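PDB 3LPZ: uncharacterized protein from Chaetomium thermophilum, which probably acts in the Get pathway of tail-anchored protein biogenesis as Get4, an alpha-solenoid protein that binds Get5. Local coordinates for residues R44-Q48 and G49-A53; L145-E149 and G150-A154; E168-A171 and R172-Y175; A201-R204 and A205-A209; K269-A272 and N273-L277. All blocks are in the same frame, centred on the assembly; numbering follows the deposited sequence. Where two conformers were deposited one is given.

Contact 1: R44-Q48 and G49-A53; sequences RYSKQ and GNWAA
Y45 meets the turn that follows its own helix through both its carbonyl and its ring. Its O accepts from N50 N at 2.9 Å, and the ring takes A53 CB over one face, a CH-pi contact with CB 4.0 Å from the ring centroid. CG of Y45 stands anti to the carbonyl carbon (chi1 -78°), which lays the ring alongside N50; ring and amide planes are almost perpendicular, and Y45 CD1 is 3.7 Å from N50 ND2. The tyrosine also reaches K11, I12 and I15 of helix 11-25, where a long, flat, mostly apolar side chain serves well. S46 O accepts from G49 N at 2.9 Å; with the N50 N to Y45 O bond this makes a Schellman motif whose C-prime residue is G49. The same S46 oxygen lies over a face of the W51 indole. S46 OG, weakly hydrogen-bonded to A42 O, touches W51 CZ3 at 3.5 Å, serine being small enough to come this close to the indole rim. Q48 is the first residue to leave helical angles, and G49, at phi 78°, would bring a CB against Q48 O. Helix 51-67 then begins with N50 as its N-cap, OD1 accepting from A53 N at 3.3 Å. Two carbonyls of the ending helix are thus served by G49 and N50, and N50 in turn caps the next helix, so one helix end passes directly into the next helix start.

Contact 2: L145-E149 and G150-A154; sequences LYVEE and GEFEA
Y146 and A154 make the close part of this turn: ring atom Y146 CD2 lies 3.5 Å from A154 CB, a spacing that suits a methyl group. Y146 CG, anti to the carbonyl carbon (chi1 -68°), brings the ring across to it. Beside them, Y146 O accepts from E151 N at 2.8 Å and V147 O from G150 N at 3.0 Å. V147 O also sits at the edge of the F152 ring, near its plane, 3.6 Å from CE1. The valine and phenylalanine side chains themselves are less tightly joined, CG1 to CE1 being 4.5 Å, and both go on to pack against M173 of helix 166-179. E149 is held by R114 of helix 112-128, its OE1 in a salt bridge. The solvent side belongs to E151, which touches Y146 loosely, CB to CB at 4.0 Å. G150, at phi 70°, suits the turn because a CB there would collide with E149 O. Two bonds back into the last helical turn, with glycine at the C-prime position, define a Schellman motif, here linking helices 136-148 and 152-159 of the alpha-solenoid.

Contact 3: E168-A171 and R172-Y175; sequences EVLA and RMEY
E168 and R172 form an i to i+4 salt bridge along helix 166-179 of the alpha-solenoid. The two side chains run side by side, and the arginine presents the NE edge of its guanidinium: NE and NH2 both give a hydrogen to E168 OE2, each at 2.8 Å. OE2 lies within that group's plane; it receives NE on its anti lone pair, whereas NH2 comes from above the carboxylate, the two planes being 52° apart. E168 CG lies anti to the backbone N (chi1 166°) with an extended chain beyond, which carries the carboxylate forward to the next turn. With an alanine here, R172 would probably lose its carboxylate mate in this contact, and its guanidinium would be freer to turn. Beneath the bridge, the helix bond from R172 N to E168 O, 3.0 Å, sets these two residues one turn apart. Farther round, A171 suits the face against I212 of helix 203-220 because it is small, and Y175 sends its hydroxyl to D220. L170 and M173, both apolar, pack with CD1 4.0 Å from CE, and M173 reaches F152 of helix 152-159. E174 bends at chi2, its OE2 close to the like-charged E156 OE2, and its CG lies 3.3 Å from L170 O.

Contact 4: A201-R204 and A205-A209; sequences ANVR and AANTA
An asparagine N-cap opens helix 203-220, one of the helices of the alpha-solenoid. N202 sits just before the first turn, with CG anti to its own N (chi1 -165°), and from there OD1 reaches forward to accept from A205 N at 3.1 Å. The donor stands above the plane of the amide carbonyl, 62° out of it, rather than on a lone pair. Asparagine suits the place because its short arm brings an acceptor to an amide that has no carbonyl of its own helix to bond. The amide also lies against A205 CB, which is 3.4 Å from N202 CG, and a methyl is small enough to let it settle there. Replacing N202 by a leucine would probably leave A205 N without its capping acceptor and disturb the first turn. The backbone bond from A206 N to N202 O starts the regular ladder. A205 and A206 meet Y197 of helix 186-199, while V203 reaches V255 and Y292 on other helices. R204 is modelled in two conformers; in one of them the guanidinium turns a face to A205 N, and its weak bond from NH2 to T208 OG1 is doubtful. The ladder is firmer, N207 N giving its hydrogen to V203 O at 2.9 Å.

Contact 5: K269-A272 and N273-L277; sequences KYEA and NLNEL
Y270 overlaps the start of the next turn with both its ring and its CB, the ring meeting N273 and CB meeting L274. It is the N-cap residue of the short helix 271-275, and also the first residue to leave helical angles after helix 260-269, so it is the junction residue between two helices of the alpha-solenoid. Its O accepts from L274 N at 2.8 Å, nearly straight on (C=O...N angle 170°), and this is the first backbone bond of the new helix. N273 crosses the tyrosine at a slant, ring and amide planes 59° apart, and its ND2 comes within 3.8 Å of Y270 CD1. CG of N273 sits beside the backbone N, opposite the carbonyl carbon (chi1 -48°), which turns the amide back over the Y270 backbone. The short amide is probably small enough to fit between Y270 and the P243 and L244 of helix 243-256 that N273 also touches. Y270 itself continues to N246 of that helix, a reach suited to a large aromatic side chain. L274 adds apolar contact, its CD1 lying 4.1 Å from Y270 CB. On the exposed side E271, a polar residue fitting for solvent, runs extended and crosses N275, their carboxylate and amide planes strongly turned against each other. N275 N gives the backbone bond to E271 O at 2.9 Å, while the side chains meet more loosely, with E271 CG 3.9 Å from N275 ND2.

The five contacts follow one another along a single chain, each finished before the next begins, and trace much of the alpha-solenoid. Contact 1, at the turn between helices 28-47 and 51-67, and contact 5, at helix 271-275, lie on opposite sides of the chain's centre, about 62 Å apart between centres. Contacts 2, 3 and 4 occupy the middle. Contact 2 touches contact 3, centres about 11 Å apart, where F152 and V147 pack on M173; contact 3 in turn meets contact 4, about 13 Å away between centres, through A171 CB and A209 O. Helices 152-159, 166-179 and 203-220 are thereby joined in series through these packing contacts, while contacts 1 and 5 belong to outlying parts of the elongated molecule.

Contact 1: R44-Q48 and G49-A53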
loop_
_atom_site.group_PDB
_atom_site.type_symbol
_atom_site.label_atom_id
_atom_site.label_comp_id
_atom_site.label_asym_id
_atom_site.label_seq_id
_atom_site.Cartn_x
_atom_site.Cartn_y
_atom_site.Cartn_z
ATOM N N ARG A 44 0.441 -35.482 -7.550
ATOM C CA ARG A 44 0.876 -36.379 -8.642
ATOM C C ARG A 44 1.221 -35.648 -9.947
ATOM O O ARG A 44 2.264 -35.931 -10.543
ATOM C CB ARG A 44 -0.153 -37.443 -8.926
ATOM C CG ARG A 44 -0.176 -38.538 -7.865
ATOM C CD ARG A 44 -1.509 -39.273 -7.923
ATOM N NE ARG A 44 -1.601 -40.320 -6.912
ATOM C CZ ARG A 44 -2.731 -40.941 -6.585
ATOM N NH1 ARG A 44 -3.884 -40.605 -7.174
ATOM N NH2 ARG A 44 -2.712 -41.885 -5.649
ATOM N N TYR A 45 0.364 -34.720 -10.397
ATOM C CA TYR A 45 0.690 -33.936 -11.606
ATOM C C TYR A 45 1.953 -33.108 -11.422
ATOM O O TYR A 45 2.801 -33.043 -12.323
ATOM C CB TYR A 45 -0.482 -33.041 -12.066
ATOM C CG TYR A 45 -1.538 -33.839 -12.796
ATOM C CD1 TYR A 45 -1.262 -34.422 -14.043
ATOM C CD2 TYR A 45 -2.806 -34.035 -12.234
ATOM C CE1 TYR A 45 -2.238 -35.167 -14.718
ATOM C CE2 TYR A 45 -3.775 -34.781 -12.886
ATOM C CZ TYR A 45 -3.482 -35.349 -14.120
ATOM O OH TYR A 45 -4.447 -36.073 -14.772
ATOM N N SER A 46 2.071 -32.483 -10.252
ATOM C CA SER A 46 3.256 -31.701 -9.905
ATOM C C SER A 46 4.535 -32.528 -9.963
ATOM O O SER A 46 5.517 -32.073 -10.522
ATOM C CB SER A 46 3.126 -31.104 -8.501
ATOM O OG SER A 46 2.264 -30.018 -8.572
ATOM N N LYS A 47 4.515 -33.715 -9.360
ATOM C CA LYS A 47 5.692 -34.614 -9.322
ATOM C C LYS A 47 6.191 -34.933 -10.723
ATOM O O LYS A 47 7.393 -35.026 -10.946
ATOM C CB LYS A 47 5.360 -35.952 -8.623
ATOM C CG LYS A 47 5.415 -35.946 -7.131
ATOM C CD LYS A 47 5.279 -37.416 -6.577
ATOM C CE LYS A 47 5.405 -37.473 -5.050
ATOM N NZ LYS A 47 5.160 -38.868 -4.477
ATOM N N GLN A 48 5.272 -35.100 -11.668
ATOM C CA GLN A 48 5.661 -35.363 -13.034
ATOM C C GLN A 48 5.913 -34.112 -13.896
ATOM O O GLN A 48 6.120 -34.235 -15.085
ATOM C CB GLN A 48 4.738 -36.378 -13.725
ATOM C CG GLN A 48 3.263 -36.096 -13.729
ATOM C CD GLN A 48 2.458 -37.330 -14.145
ATOM O OE1 GLN A 48 1.680 -37.874 -13.363
ATOM N NE2 GLN A 48 2.659 -37.782 -15.376
ATOM N N GLY A 49 5.924 -32.926 -13.282
ATOM C CA GLY A 49 6.204 -31.681 -14.005
ATOM C C GLY A 49 5.030 -31.138 -14.819
ATOM O O GLY A 49 5.211 -30.245 -15.666
ATOM N N ASN A 50 3.834 -31.670 -14.601
ATOM C CA ASN A 50 2.657 -31.122 -15.268
ATOM C C ASN A 50 2.066 -30.027 -14.359
ATOM O O ASN A 50 1.029 -30.206 -13.679
ATOM C CB ASN A 50 1.624 -32.205 -15.619
ATOM C CG ASN A 50 0.550 -31.689 -16.590
ATOM O OD1 ASN A 50 0.482 -30.473 -16.883
ATOM N ND2 ASN A 50 -0.282 -32.606 -17.104
ATOM N N TRP A 51 2.775 -28.906 -14.324
ATOM C CA TRP A 51 2.405 -27.791 -13.458
ATOM C C TRP A 51 1.089 -27.180 -13.869
ATOM O O TRP A 51 0.324 -26.747 -12.997
ATOM C CB TRP A 51 3.495 -26.712 -13.475
ATOM C CG TRP A 51 4.808 -27.279 -13.051
ATOM C CD1 TRP A 51 5.903 -27.523 -13.850
ATOM C CD2 TRP A 51 5.161 -27.718 -11.739
ATOM N NE1 TRP A 51 6.908 -28.069 -13.105
ATOM C CE2 TRP A 51 6.485 -28.196 -11.806
ATOM C CE3 TRP A 51 4.496 -27.727 -10.504
ATOM C CZ2 TRP A 51 7.162 -28.677 -10.685
ATOM C CZ3 TRP A 51 5.163 -28.214 -9.394
ATOM C CH2 TRP A 51 6.479 -28.686 -9.492
ATOM N N ALA A 52 0.826 -27.153 -15.180
ATOM C CA ALA A 52 -0.392 -26.535 -15.694
ATOM C C ALA A 52 -1.642 -27.271 -15.184
ATOM O O ALA A 52 -2.641 -26.642 -14.864
ATOM C CB ALA A 52 -0.374 -26.458 -17.221
ATOM N N ALA A 53 -1.559 -28.597 -15.118
ATOM C CA ALA A 53 -2.632 -29.418 -14.568
ATOM C C ALA A 53 -2.806 -29.171 -13.067
ATOM O O ALA A 53 -3.918 -28.949 -12.598
ATOM C CB ALA A 53 -2.363 -30.903 -14.843
#

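Contact 2: L145-E149 and G150-A154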
loop_
_atom_site.group_PDB
_atom_site.type_symbol
_atom_site.label_atom_id
_atom_site.label_comp_id
_atom_site.label_asym_id
_atom_site.label_seq_id
_atom_site.Cartn_x
_atom_site.Cartn_y
_atom_site.Cartn_z
ATOM N N LEU A 145 -9.633 -4.050 -1.080
ATOM C CA LEU A 145 -10.354 -4.926 -0.175
ATOM C C LEU A 145 -10.249 -4.431 1.266
ATOM O O LEU A 145 -11.258 -4.376 1.976
ATOM C CB LEU A 145 -9.843 -6.376 -0.307
ATOM C CG LEU A 145 -10.628 -7.430 -1.102
ATOM C CD1 LEU A 145 -11.597 -6.901 -2.186
ATOM C CD2 LEU A 145 -9.674 -8.484 -1.668
ATOM N N TYR A 146 -9.042 -4.090 1.704
ATOM C CA TYR A 146 -8.854 -3.529 3.053
ATOM C C TYR A 146 -9.658 -2.239 3.284
ATOM O O TYR A 146 -10.285 -2.086 4.345
ATOM C CB TYR A 146 -7.375 -3.330 3.424
ATOM C CG TYR A 146 -6.571 -4.607 3.611
ATOM C CD1 TYR A 146 -7.191 -5.844 3.828
ATOM C CD2 TYR A 146 -5.172 -4.575 3.593
ATOM C CE1 TYR A 146 -6.421 -7.030 4.004
ATOM C CE2 TYR A 146 -4.412 -5.748 3.766
ATOM C CZ TYR A 146 -5.041 -6.955 3.971
ATOM O OH TYR A 146 -4.267 -8.090 4.133
ATOM N N VAL A 147 -9.648 -1.327 2.306
ATOM C CA VAL A 147 -10.553 -0.168 2.337
ATOM C C VAL A 147 -12.038 -0.536 2.542
ATOM O O VAL A 147 -12.677 0.022 3.440
ATOM C CB VAL A 147 -10.413 0.739 1.091
ATOM C CG1 VAL A 147 -11.526 1.869 1.087
ATOM C CG2 VAL A 147 -9.005 1.329 1.022
ATOM N N GLU A 148 -12.576 -1.450 1.728
ATOM C CA GLU A 148 -13.982 -1.907 1.867
ATOM C C GLU A 148 -14.308 -2.443 3.258
ATOM O O GLU A 148 -15.422 -2.289 3.750
ATOM C CB GLU A 148 -14.318 -3.009 0.853
ATOM C CG GLU A 148 -14.305 -2.560 -0.586
ATOM C CD GLU A 148 -14.390 -3.722 -1.569
ATOM O OE1 GLU A 148 -14.543 -4.901 -1.131
ATOM O OE2 GLU A 148 -14.309 -3.441 -2.786
ATOM N N GLU A 149 -13.339 -3.096 3.877
ATOM C CA GLU A 149 -13.512 -3.713 5.183
ATOM C C GLU A 149 -13.167 -2.755 6.327
ATOM O O GLU A 149 -13.146 -3.172 7.487
ATOM C CB GLU A 149 -12.595 -4.940 5.278
ATOM C CG GLU A 149 -12.995 -6.051 4.347
ATOM C CD GLU A 149 -11.826 -6.945 3.948
ATOM O OE1 GLU A 149 -10.831 -7.037 4.709
ATOM O OE2 GLU A 149 -11.914 -7.578 2.873
ATOM N N GLY A 150 -12.856 -1.498 6.005
ATOM C CA GLY A 150 -12.487 -0.513 7.040
ATOM C C GLY A 150 -11.137 -0.736 7.706
ATOM O O GLY A 150 -10.885 -0.228 8.790
ATOM N N GLU A 151 -10.248 -1.478 7.062
ATOM C CA GLU A 151 -8.876 -1.643 7.565
ATOM C C GLU A 151 -7.932 -0.632 6.909
ATOM O O GLU A 151 -7.115 -0.986 6.038
ATOM C CB GLU A 151 -8.380 -3.065 7.290
ATOM C CG GLU A 151 -9.193 -4.185 8.027
ATOM C CD GLU A 151 -9.013 -4.175 9.546
ATOM O OE1 GLU A 151 -7.995 -3.651 10.045
ATOM O OE2 GLU A 151 -9.899 -4.697 10.253
ATOM N N PHE A 152 -8.023 0.614 7.363
ATOM C CA PHE A 152 -7.411 1.727 6.641
ATOM C C PHE A 152 -5.868 1.683 6.750
ATOM O O PHE A 152 -5.160 1.925 5.769
ATOM C CB PHE A 152 -7.995 3.065 7.147
ATOM C CG PHE A 152 -9.420 3.360 6.682
ATOM C CD1 PHE A 152 -10.156 2.448 5.909
ATOM C CD2 PHE A 152 -10.035 4.564 7.040
ATOM C CE1 PHE A 152 -11.463 2.738 5.472
ATOM C CE2 PHE A 152 -11.383 4.874 6.613
ATOM C CZ PHE A 152 -12.084 3.953 5.836
ATOM N N GLU A 153 -5.357 1.368 7.948
ATOM C CA GLU A 153 -3.909 1.286 8.178
ATOM C C GLU A 153 -3.248 0.214 7.300
ATOM O O GLU A 153 -2.177 0.444 6.682
ATOM C CB GLU A 153 -3.634 1.003 9.659
ATOM C CG GLU A 153 -2.224 1.276 10.115
ATOM C CD GLU A 153 -2.167 1.666 11.584
ATOM O OE1 GLU A 153 -2.220 0.765 12.451
ATOM O OE2 GLU A 153 -2.070 2.879 11.867
ATOM N N ALA A 154 -3.879 -0.948 7.253
ATOM C CA ALA A 154 -3.425 -2.037 6.405
ATOM C C ALA A 154 -3.544 -1.646 4.902
ATOM O O ALA A 154 -2.634 -1.930 4.110
ATOM C CB ALA A 154 -4.217 -3.314 6.734
#

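Contact 3: E168-A171 and R172-Y175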
loop_
_atom_site.group_PDB
_atom_site.type_symbol
_atom_site.label_atom_id
_atom_site.label_comp_id
_atom_site.label_asym_id
_atom_site.label_seq_id
_atom_site.Cartn_x
_atom_site.Cartn_y
_atom_site.Cartn_z
ATOM N N GLU A 168 -6.046 7.337 -6.236
ATOM C CA GLU A 168 -7.393 7.841 -6.034
ATOM C C GLU A 168 -8.084 7.046 -4.930
ATOM O O GLU A 168 -8.771 7.630 -4.093
ATOM C CB GLU A 168 -8.233 7.839 -7.312
ATOM C CG GLU A 168 -9.722 8.032 -7.047
ATOM C CD GLU A 168 -10.512 8.374 -8.283
ATOM O OE1 GLU A 168 -9.952 8.349 -9.403
ATOM O OE2 GLU A 168 -11.709 8.677 -8.122
ATOM N N VAL A 169 -7.876 5.726 -4.905
ATOM C CA VAL A 169 -8.480 4.909 -3.829
ATOM C C VAL A 169 -7.937 5.368 -2.460
ATOM O O VAL A 169 -8.684 5.549 -1.486
ATOM C CB VAL A 169 -8.231 3.391 -4.054
ATOM C CG1 VAL A 169 -8.682 2.583 -2.841
ATOM C CG2 VAL A 169 -8.942 2.899 -5.339
ATOM N N LEU A 170 -6.631 5.573 -2.390
ATOM C CA LEU A 170 -6.000 5.971 -1.134
ATOM C C LEU A 170 -6.466 7.355 -0.669
ATOM O O LEU A 170 -6.766 7.545 0.496
ATOM C CB LEU A 170 -4.464 5.918 -1.245
ATOM C CG LEU A 170 -3.660 6.281 0.012
ATOM C CD1 LEU A 170 -4.004 5.307 1.196
ATOM C CD2 LEU A 170 -2.157 6.278 -0.281
ATOM N N ALA A 171 -6.498 8.321 -1.579
ATOM C CA ALA A 171 -6.923 9.681 -1.239
ATOM C C ALA A 171 -8.397 9.714 -0.753
ATOM O O ALA A 171 -8.722 10.404 0.226
ATOM C CB ALA A 171 -6.721 10.608 -2.452
ATOM N N ARG A 172 -9.266 8.958 -1.421
ATOM C CA ARG A 172 -10.690 8.857 -0.998
ATOM C C ARG A 172 -10.859 8.141 0.333
ATOM O O ARG A 172 -11.721 8.516 1.145
ATOM C CB ARG A 172 -11.540 8.167 -2.070
ATOM C CG ARG A 172 -11.770 9.058 -3.275
ATOM C CD ARG A 172 -12.791 8.463 -4.280
ATOM N NE ARG A 172 -12.703 9.150 -5.576
ATOM C CZ ARG A 172 -13.162 10.382 -5.815
ATOM N NH1 ARG A 172 -13.733 11.093 -4.845
ATOM N NH2 ARG A 172 -13.042 10.916 -7.026
ATOM N N MET A 173 -10.014 7.150 0.581
ATOM C CA MET A 173 -9.972 6.491 1.890
ATOM C C MET A 173 -9.505 7.473 2.977
ATOM O O MET A 173 -10.117 7.564 4.036
ATOM C CB MET A 173 -9.080 5.245 1.856
ATOM C CG MET A 173 -9.042 4.449 3.188
ATOM S SD MET A 173 -7.414 3.724 3.525
ATOM C CE MET A 173 -6.627 5.207 4.156
ATOM N N GLU A 174 -8.428 8.200 2.716
ATOM C CA GLU A 174 -7.975 9.224 3.660
ATOM C C GLU A 174 -9.048 10.285 3.886
ATOM O O GLU A 174 -9.202 10.766 5.003
ATOM C CB GLU A 174 -6.647 9.891 3.253
ATOM C CG GLU A 174 -5.386 8.970 3.101
ATOM C CD GLU A 174 -4.937 8.256 4.359
ATOM O OE1 GLU A 174 -5.393 8.587 5.479
ATOM O OE2 GLU A 174 -4.111 7.332 4.224
ATOM N N TYR A 175 -9.767 10.674 2.835
ATOM C CA TYR A 175 -10.857 11.623 3.010
ATOM C C TYR A 175 -11.979 11.036 3.900
ATOM O O TYR A 175 -12.499 11.738 4.771
ATOM C CB TYR A 175 -11.462 12.111 1.671
ATOM C CG TYR A 175 -12.311 13.324 1.925
ATOM C CD1 TYR A 175 -11.708 14.558 2.132
ATOM C CD2 TYR A 175 -13.695 13.238 2.032
ATOM C CE1 TYR A 175 -12.434 15.683 2.408
ATOM C CE2 TYR A 175 -14.463 14.399 2.318
ATOM C CZ TYR A 175 -13.799 15.611 2.517
ATOM O OH TYR A 175 -14.482 16.772 2.797
#

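Contact 4: A201-R204 and A205-A209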
loop_
_atom_site.group_PDB
_atom_site.type_symbol
_atom_site.label_atom_id
_atom_site.label_comp_id
_atom_site.label_asym_id
_atom_site.label_seq_id
_atom_site.Cartn_x
_atom_site.Cartn_y
_atom_site.Cartn_z
ATOM N N ALA A 201 9.156 7.626 -4.315
ATOM C CA ALA A 201 9.619 8.281 -5.547
ATOM C C ALA A 201 8.569 8.222 -6.649
ATOM O O ALA A 201 8.898 8.023 -7.825
ATOM C CB ALA A 201 10.961 7.647 -6.008
ATOM N N ASN A 202 7.298 8.390 -6.273
ATOM C CA ASN A 202 6.220 8.379 -7.222
ATOM C C ASN A 202 5.481 9.726 -7.155
ATOM O O ASN A 202 4.453 9.850 -6.515
ATOM C CB ASN A 202 5.264 7.223 -6.910
ATOM C CG ASN A 202 4.317 6.920 -8.075
ATOM O OD1 ASN A 202 4.145 7.743 -8.966
ATOM N ND2 ASN A 202 3.686 5.739 -8.050
ATOM N N VAL A 203 6.067 10.733 -7.788
ATOM C CA VAL A 203 5.542 12.077 -7.802
ATOM C C VAL A 203 4.185 12.125 -8.480
ATOM O O VAL A 203 3.308 12.822 -8.027
ATOM C CB VAL A 203 6.556 13.069 -8.463
ATOM C CG1 VAL A 203 6.017 14.518 -8.424
ATOM C CG2 VAL A 203 7.867 13.015 -7.689
ATOM N N ARG A 204 4.031 11.391 -9.577
ATOM C CA ARG A 204 2.774 11.321 -10.311
ATOM C C ARG A 204 1.635 10.942 -9.369
ATOM O O ARG A 204 0.582 11.581 -9.350
ATOM C CB ARG A 204 2.865 10.268 -11.420
ATOM C CG ARG A 204 1.781 10.403 -12.475
ATOM C CD ARG A 204 1.085 9.067 -12.778
ATOM N NE ARG A 204 -0.216 8.986 -12.107
ATOM C CZ ARG A 204 -0.521 8.121 -11.142
ATOM N NH1 ARG A 204 0.373 7.234 -10.739
ATOM N NH2 ARG A 204 -1.735 8.133 -10.607
ATOM N N ALA A 205 1.861 9.880 -8.600
ATOM C CA ALA A 205 0.865 9.389 -7.659
ATOM C C ALA A 205 0.590 10.424 -6.549
ATOM O O ALA A 205 -0.553 10.652 -6.177
ATOM C CB ALA A 205 1.339 8.069 -7.041
ATOM N N ALA A 206 1.652 11.047 -6.036
ATOM C CA ALA A 206 1.524 12.066 -4.987
ATOM C C ALA A 206 0.600 13.184 -5.489
ATOM O O ALA A 206 -0.307 13.639 -4.767
ATOM C CB ALA A 206 2.884 12.640 -4.635
ATOM N N ASN A 207 0.835 13.606 -6.735
ATOM C CA ASN A 207 0.001 14.622 -7.390
ATOM C C ASN A 207 -1.442 14.213 -7.502
ATOM O O ASN A 207 -2.346 15.004 -7.189
ATOM C CB ASN A 207 0.530 14.990 -8.776
ATOM C CG ASN A 207 1.821 15.794 -8.719
ATOM O OD1 ASN A 207 2.127 16.435 -7.716
ATOM N ND2 ASN A 207 2.582 15.781 -9.830
ATOM N N THR A 208 -1.659 12.981 -7.963
ATOM C CA THR A 208 -3.013 12.468 -8.104
ATOM C C THR A 208 -3.721 12.427 -6.730
ATOM O O THR A 208 -4.863 12.880 -6.607
ATOM C CB THR A 208 -3.013 11.059 -8.787
ATOM O OG1 THR A 208 -2.481 11.195 -10.114
ATOM C CG2 THR A 208 -4.426 10.450 -8.868
ATOM N N ALA A 209 -3.072 11.857 -5.713
ATOM C CA ALA A 209 -3.701 11.780 -4.387
ATOM C C ALA A 209 -4.062 13.182 -3.871
ATOM O O ALA A 209 -5.151 13.409 -3.367
ATOM C CB ALA A 209 -2.788 11.063 -3.386
#

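Contact 5: K269-A272 and N273-L277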
loop_
_atom_site.group_PDB
_atom_site.type_symbol
_atom_site.label_atom_id
_atom_site.label_comp_id
_atom_site.label_asym_id
_atom_site.label_seq_id
_atom_site.Cartn_x
_atom_site.Cartn_y
_atom_site.Cartn_z
ATOM N N LYS A 269 8.840 29.267 6.640
ATOM C CA LYS A 269 7.534 29.927 6.618
ATOM C C LYS A 269 6.523 29.220 7.521
ATOM O O LYS A 269 5.691 29.870 8.157
ATOM C CB LYS A 269 6.993 30.013 5.190
ATOM C CG LYS A 269 5.595 30.581 5.088
ATOM C CD LYS A 269 5.187 30.834 3.647
ATOM C CE LYS A 269 3.845 31.555 3.659
ATOM N NZ LYS A 269 3.520 32.278 2.408
ATOM N N TYR A 270 6.599 27.888 7.564
ATOM C CA TYR A 270 5.585 27.070 8.234
ATOM C C TYR A 270 6.095 26.453 9.526
ATOM O O TYR A 270 5.454 25.533 10.059
ATOM C CB TYR A 270 5.061 25.972 7.275
ATOM C CG TYR A 270 4.199 26.546 6.170
ATOM C CD1 TYR A 270 2.857 26.876 6.420
ATOM C CD2 TYR A 270 4.720 26.799 4.899
ATOM C CE1 TYR A 270 2.054 27.434 5.440
ATOM C CE2 TYR A 270 3.914 27.358 3.891
ATOM C CZ TYR A 270 2.576 27.669 4.181
ATOM O OH TYR A 270 1.745 28.212 3.230
ATOM N N GLU A 271 7.231 26.967 10.031
ATOM C CA GLU A 271 7.849 26.438 11.257
ATOM C C GLU A 271 6.861 26.317 12.407
ATOM O O GLU A 271 6.768 25.247 13.000
ATOM C CB GLU A 271 9.098 27.232 11.685
ATOM C CG GLU A 271 9.824 26.608 12.864
ATOM C CD GLU A 271 11.045 27.398 13.338
ATOM O OE1 GLU A 271 11.282 28.524 12.838
ATOM O OE2 GLU A 271 11.764 26.887 14.233
ATOM N N ALA A 272 6.097 27.376 12.707
ATOM C CA ALA A 272 5.173 27.296 13.854
ATOM C C ALA A 272 4.121 26.200 13.661
ATOM O O ALA A 272 3.837 25.421 14.590
ATOM C CB ALA A 272 4.501 28.651 14.148
ATOM N N ASN A 273 3.554 26.140 12.455
ATOM C CA ASN A 273 2.495 25.171 12.140
ATOM C C ASN A 273 3.021 23.757 12.214
ATOM O O ASN A 273 2.347 22.859 12.735
ATOM C CB ASN A 273 1.916 25.412 10.740
ATOM C CG ASN A 273 1.571 26.871 10.488
ATOM O OD1 ASN A 273 0.423 27.283 10.635
ATOM N ND2 ASN A 273 2.569 27.659 10.131
ATOM N N LEU A 274 4.222 23.560 11.672
ATOM C CA LEU A 274 4.847 22.234 11.669
ATOM C C LEU A 274 5.191 21.782 13.084
ATOM O O LEU A 274 5.049 20.611 13.401
ATOM C CB LEU A 274 6.099 22.229 10.785
ATOM C CG LEU A 274 5.870 22.355 9.270
ATOM C CD1 LEU A 274 7.182 22.723 8.538
ATOM C CD2 LEU A 274 5.249 21.077 8.699
ATOM N N ASN A 275 5.619 22.727 13.929
ATOM C CA ASN A 275 6.017 22.436 15.315
ATOM C C ASN A 275 4.868 21.857 16.130
ATOM O O ASN A 275 5.093 21.043 17.021
ATOM C CB ASN A 275 6.595 23.697 16.012
ATOM C CG ASN A 275 8.075 23.928 15.703
ATOM O OD1 ASN A 275 8.736 23.106 15.053
ATOM N ND2 ASN A 275 8.609 25.053 16.181
ATOM N N GLU A 276 3.642 22.269 15.817
ATOM C CA GLU A 276 2.446 21.749 16.472
ATOM C C GLU A 276 2.172 20.264 16.193
ATOM O O GLU A 276 1.331 19.659 16.858
ATOM C CB GLU A 276 1.218 22.568 16.054
ATOM C CG GLU A 276 1.254 24.026 16.508
ATOM C CD GLU A 276 -0.025 24.799 16.164
ATOM O OE1 GLU A 276 -0.966 24.218 15.585
ATOM O OE2 GLU A 276 -0.088 26.004 16.487
ATOM N N LEU A 277 2.861 19.681 15.208
ATOM C CA LEU A 277 2.614 18.302 14.801
ATOM C C LEU A 277 3.322 17.306 15.735
ATOM O O LEU A 277 3.138 16.084 15.629
ATOM C CB LEU A 277 3.109 18.098 13.359
ATOM C CG LEU A 277 2.159 18.216 12.157
ATOM C CD1 LEU A 277 0.992 19.118 12.424
ATOM C CD2 LEU A 277 2.915 18.610 10.896
#